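Local coordinates for protein BB_2cx5_001 (Thermus thermophilus, PDB 3RI0) that presents a grafted linear HIV epitope on a computationally redesigned thermophile scaffold whose family is that of aminoacyl-tRNA editing domains, at residues L51-L63 against A75-D87. The protein carries 6 engineered substitutions. Numbering follows the deposited sequence.
Sequences LAYGGSKGAYLFL and AARLVGTDLLELD. Engineered in segment 51-63: Ala52 (natural residue Val), Tyr53 (natural residue Phe), Gly54 (natural residue Val), Ser56 (natural residue Glu). Engineered in segment 75-87: Ala76 (natural residue Thr).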
loop_
_atom_site.group_PDB
_atom_site.type_symbol
_atom_site.label_atom_id
_atom_site.label_comp_id
_atom_site.label_asym_id
_atom_site.label_seq_id
_atom_site.Cartn_x
_atom_site.Cartn_y
_atom_site.Cartn_z
ATOM N N LEU A 51 3.672 1.752 -2.864
ATOM C CA LEU A 51 4.932 2.290 -3.370
ATOM C C LEU A 51 5.055 3.817 -3.285
ATOM O O LEU A 51 4.240 4.554 -3.839
ATOM C CB LEU A 51 5.129 1.829 -4.822
ATOM C CG LEU A 51 4.960 0.328 -5.083
ATOM C CD1 LEU A 51 5.080 0.019 -6.561
ATOM C CD2 LEU A 51 6.010 -0.441 -4.299
ATOM N N ALA A 52 6.096 4.291 -2.606
ATOM C CA ALA A 52 6.321 5.725 -2.459
ATOM C C ALA A 52 7.479 6.234 -3.331
ATOM O O ALA A 52 8.557 5.635 -3.349
ATOM C CB ALA A 52 6.586 6.048 -1.009
ATOM N N TYR A 53 7.250 7.335 -4.045
ATOM C CA TYR A 53 8.263 7.931 -4.917
ATOM C C TYR A 53 8.411 9.420 -4.658
ATOM O O TYR A 53 7.511 10.063 -4.130
ATOM C CB TYR A 53 7.899 7.709 -6.381
ATOM C CG TYR A 53 8.135 6.294 -6.846
ATOM C CD1 TYR A 53 9.352 5.921 -7.417
ATOM C CD2 TYR A 53 7.159 5.316 -6.672
ATOM C CE1 TYR A 53 9.593 4.598 -7.802
ATOM C CE2 TYR A 53 7.389 3.995 -7.048
ATOM C CZ TYR A 53 8.608 3.646 -7.613
ATOM O OH TYR A 53 8.840 2.347 -7.997
ATOM N N GLY A 54 9.559 9.970 -5.030
ATOM C CA GLY A 54 9.788 11.385 -4.814
ATOM C C GLY A 54 9.867 12.202 -6.086
ATOM O O GLY A 54 10.222 11.691 -7.149
ATOM N N GLY A 55 9.534 13.483 -5.972
ATOM C CA GLY A 55 9.580 14.382 -7.113
ATOM C C GLY A 55 9.988 15.758 -6.628
ATOM O O GLY A 55 9.978 16.013 -5.421
ATOM N N SER A 56 10.346 16.651 -7.543
ATOM C CA SER A 56 10.744 17.988 -7.125
ATOM C C SER A 56 9.574 18.671 -6.421
ATOM O O SER A 56 9.771 19.505 -5.535
ATOM C CB SER A 56 11.226 18.827 -8.322
ATOM O OG SER A 56 10.189 19.068 -9.245
ATOM N N LYS A 57 8.355 18.309 -6.810
ATOM C CA LYS A 57 7.178 18.888 -6.171
ATOM C C LYS A 57 7.161 18.373 -4.730
ATOM O O LYS A 57 7.448 19.115 -3.791
ATOM C CB LYS A 57 5.899 18.458 -6.901
ATOM C CG LYS A 57 5.943 18.718 -8.402
ATOM C CD LYS A 57 4.551 18.765 -9.015
ATOM C CE LYS A 57 4.639 19.045 -10.505
ATOM N NZ LYS A 57 3.314 19.365 -11.100
ATOM N N GLY A 58 6.849 17.086 -4.582
ATOM C CA GLY A 58 6.815 16.442 -3.282
ATOM C C GLY A 58 6.814 14.927 -3.462
ATOM O O GLY A 58 7.241 14.433 -4.498
ATOM N N ALA A 59 6.349 14.187 -2.460
ATOM C CA ALA A 59 6.296 12.727 -2.555
ATOM C C ALA A 59 4.876 12.226 -2.868
ATOM O O ALA A 59 3.896 12.860 -2.481
ATOM C CB ALA A 59 6.782 12.117 -1.266
ATOM N N TYR A 60 4.769 11.101 -3.572
ATOM C CA TYR A 60 3.452 10.547 -3.901
ATOM C C TYR A 60 3.344 9.063 -3.551
ATOM O O TYR A 60 4.360 8.362 -3.431
ATOM C CB TYR A 60 3.131 10.726 -5.384
ATOM C CG TYR A 60 3.502 12.075 -5.931
ATOM C CD1 TYR A 60 4.826 12.370 -6.259
ATOM C CD2 TYR A 60 2.540 13.069 -6.117
ATOM C CE1 TYR A 60 5.186 13.613 -6.756
ATOM C CE2 TYR A 60 2.892 14.324 -6.615
ATOM C CZ TYR A 60 4.220 14.583 -6.933
ATOM O OH TYR A 60 4.577 15.814 -7.429
ATOM N N LEU A 61 2.106 8.586 -3.431
ATOM C CA LEU A 61 1.852 7.200 -3.073
ATOM C C LEU A 61 1.145 6.446 -4.201
ATOM O O LEU A 61 0.162 6.930 -4.768
ATOM C CB LEU A 61 0.986 7.150 -1.809
ATOM C CG LEU A 61 1.093 5.984 -0.817
ATOM C CD1 LEU A 61 -0.304 5.541 -0.464
ATOM C CD2 LEU A 61 1.899 4.822 -1.372
ATOM N N PHE A 62 1.642 5.255 -4.520
ATOM C CA PHE A 62 1.028 4.444 -5.563
ATOM C C PHE A 62 0.667 3.058 -5.045
ATOM O O PHE A 62 1.519 2.312 -4.582
ATOM C CB PHE A 62 1.955 4.333 -6.770
ATOM C CG PHE A 62 2.218 5.650 -7.447
ATOM C CD1 PHE A 62 3.276 6.456 -7.037
ATOM C CD2 PHE A 62 1.403 6.090 -8.487
ATOM C CE1 PHE A 62 3.526 7.694 -7.654
ATOM C CE2 PHE A 62 1.636 7.329 -9.115
ATOM C CZ PHE A 62 2.705 8.126 -8.696
ATOM N N LEU A 63 -0.616 2.730 -5.125
ATOM C CA LEU A 63 -1.122 1.443 -4.660
ATOM C C LEU A 63 -1.258 0.549 -5.899
ATOM O O LEU A 63 -2.123 0.777 -6.753
ATOM C CB LEU A 63 -2.467 1.662 -3.974
ATOM C CG LEU A 63 -2.371 2.809 -2.964
ATOM C CD1 LEU A 63 -3.747 3.164 -2.442
ATOM C CD2 LEU A 63 -1.446 2.410 -1.823
ATOM N N ALA A 75 2.963 6.936 -14.373
ATOM C CA ALA A 75 2.947 7.537 -13.049
ATOM C C ALA A 75 3.428 8.983 -13.105
ATOM O O ALA A 75 2.898 9.842 -12.405
ATOM C CB ALA A 75 3.819 6.725 -12.100
ATOM N N ALA A 76 4.419 9.251 -13.954
ATOM C CA ALA A 76 4.996 10.588 -14.100
ATOM C C ALA A 76 4.152 11.579 -14.910
ATOM O O ALA A 76 4.048 12.747 -14.543
ATOM C CB ALA A 76 6.396 10.486 -14.712
ATOM N N ARG A 77 3.557 11.130 -16.012
ATOM C CA ARG A 77 2.741 12.028 -16.827
ATOM C C ARG A 77 1.472 12.364 -16.062
ATOM O O ARG A 77 0.776 13.341 -16.347
ATOM C CB ARG A 77 2.378 11.371 -18.160
ATOM C CG ARG A 77 3.571 11.104 -19.072
ATOM C CD ARG A 77 3.118 10.653 -20.454
ATOM N NE ARG A 77 2.554 9.304 -20.460
ATOM C CZ ARG A 77 3.283 8.193 -20.424
ATOM N NH1 ARG A 77 4.609 8.267 -20.378
ATOM N NH2 ARG A 77 2.688 7.010 -20.433
ATOM N N LEU A 78 1.201 11.527 -15.075
ATOM C CA LEU A 78 0.034 11.639 -14.224
ATOM C C LEU A 78 0.345 12.618 -13.090
ATOM O O LEU A 78 -0.479 13.439 -12.697
ATOM C CB LEU A 78 -0.255 10.246 -13.671
ATOM C CG LEU A 78 -1.648 9.776 -13.297
ATOM C CD1 LEU A 78 -1.599 8.281 -13.014
ATOM C CD2 LEU A 78 -2.131 10.534 -12.105
ATOM N N VAL A 79 1.560 12.515 -12.577
ATOM C CA VAL A 79 2.033 13.353 -11.490
ATOM C C VAL A 79 2.480 14.713 -12.057
ATOM O O VAL A 79 2.311 15.760 -11.417
ATOM C CB VAL A 79 3.188 12.612 -10.747
ATOM C CG1 VAL A 79 4.499 13.346 -10.897
ATOM C CG2 VAL A 79 2.820 12.420 -9.304
ATOM N N GLY A 80 3.035 14.688 -13.265
ATOM C CA GLY A 80 3.478 15.916 -13.908
ATOM C C GLY A 80 4.923 16.303 -13.642
ATOM O O GLY A 80 5.299 17.453 -13.868
ATOM N N THR A 81 5.726 15.364 -13.148
ATOM C CA THR A 81 7.132 15.633 -12.865
ATOM C C THR A 81 7.878 14.312 -12.852
ATOM O O THR A 81 7.263 13.260 -12.716
ATOM C CB THR A 81 7.313 16.318 -11.492
ATOM O OG1 THR A 81 8.586 16.973 -11.451
ATOM C CG2 THR A 81 7.240 15.289 -10.364
ATOM N N ASP A 82 9.197 14.359 -12.998
ATOM C CA ASP A 82 9.962 13.128 -12.990
ATOM C C ASP A 82 9.894 12.551 -11.592
ATOM O O ASP A 82 9.839 13.287 -10.611
ATOM C CB ASP A 82 11.420 13.365 -13.386
ATOM C CG ASP A 82 11.943 12.288 -14.318
ATOM O OD1 ASP A 82 11.483 11.131 -14.210
ATOM O OD2 ASP A 82 12.822 12.592 -15.157
ATOM N N LEU A 83 9.877 11.231 -11.498
ATOM C CA LEU A 83 9.811 10.577 -10.210
ATOM C C LEU A 83 11.004 9.682 -10.013
ATOM O O LEU A 83 11.399 8.943 -10.915
ATOM C CB LEU A 83 8.561 9.714 -10.115
ATOM C CG LEU A 83 7.244 10.446 -10.297
ATOM C CD1 LEU A 83 6.114 9.452 -10.273
ATOM C CD2 LEU A 83 7.084 11.490 -9.203
ATOM N N LEU A 84 11.601 9.753 -8.837
ATOM C CA LEU A 84 12.684 8.848 -8.593
ATOM C C LEU A 84 12.554 8.082 -7.309
ATOM O O LEU A 84 11.853 8.464 -6.365
ATOM C CB LEU A 84 14.043 9.540 -8.675
ATOM C CG LEU A 84 14.729 9.056 -9.967
ATOM C CD1 LEU A 84 16.106 9.688 -10.113
ATOM C CD2 LEU A 84 14.822 7.521 -9.955
ATOM N N GLU A 85 13.229 6.952 -7.338
ATOM C CA GLU A 85 13.296 6.015 -6.256
ATOM C C GLU A 85 13.702 6.713 -4.965
ATOM O O GLU A 85 14.540 7.610 -4.976
ATOM C CB GLU A 85 14.313 4.956 -6.643
ATOM C CG GLU A 85 14.399 3.792 -5.717
ATOM C CD GLU A 85 14.490 2.513 -6.493
ATOM O OE1 GLU A 85 15.360 2.428 -7.393
ATOM O OE2 GLU A 85 13.685 1.597 -6.219
ATOM N N LEU A 86 13.084 6.311 -3.864
ATOM C CA LEU A 86 13.399 6.880 -2.563
ATOM C C LEU A 86 14.196 5.849 -1.784
ATOM O O LEU A 86 13.869 4.655 -1.811
ATOM C CB LEU A 86 12.124 7.222 -1.794
ATOM C CG LEU A 86 11.344 8.457 -2.251
ATOM C CD1 LEU A 86 10.082 8.572 -1.438
ATOM C CD2 LEU A 86 12.205 9.714 -2.096
ATOM N N ASP A 87 15.242 6.285 -1.093
ATOM C CA ASP A 87 16.015 5.324 -0.330
ATOM C C ASP A 87 15.295 4.987 0.969
ATOM O O ASP A 87 14.256 5.570 1.290
ATOM C CB ASP A 87 17.450 5.829 -0.070
ATOM C CG ASP A 87 17.521 7.008 0.895
ATOM O OD1 ASP A 87 18.446 7.833 0.724
ATOM O OD2 ASP A 87 16.698 7.106 1.826
HETATM O O HOH W 1 10.885 4.447 -3.962
HETATM O O HOH W 2 10.473 15.705 -10.472
#
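Gly54 O, on an engineered glycine, accepts a hydrogen bond from Leu84 N at 2.9 Å and is also approached by Leu83 CA at 3.3 Å in a CA-H...O contact. The return bond, Gly54 N to Leu84 O, is nearly straight at 173°, and both N-H groups lie in the plane of the carbonyl they meet. This is an antiparallel hydrogen-bonded pair, and it sets the short strand 84-85 on the edge of strand 47-54. At one end of it a water bridges Ala52 O and Leu86 N; at the other, a second water accepts from Ser56 N. Leu86 lays CG 3.6 Å from Gly54 N, and its side chain also touches Val91 and Leu94 of helix 88-95. The hairpin 51-63, whose second strand pairs onward with strand 113-116, belongs to the mixed sheet of the editing-domain fold, and helix 72-79 packs across the face that carries Tyr60 and Phe62. Val79 CG2 sits over the centre of the Tyr60 ring in a CH-pi contact. Leu83 reaches the same aromatic pair: with CG anti to the carbonyl carbon (chi1 -59°), its fork is directed at both rings, CD2 3.8 Å from Tyr60 CE1 and CD1 4.0 Å from Phe62 CZ. Ala75 CB touches Phe62 CE2 at 3.7 Å, and Tyr114 meets the Phe62 ring with its plane at about 20°. Tyr60 OH is buried near Thr81 CG2 with no polar partner in the model. The extended Lys57 chain runs alongside Thr81, head to tail, its CE 3.9 Å from Thr81 CB.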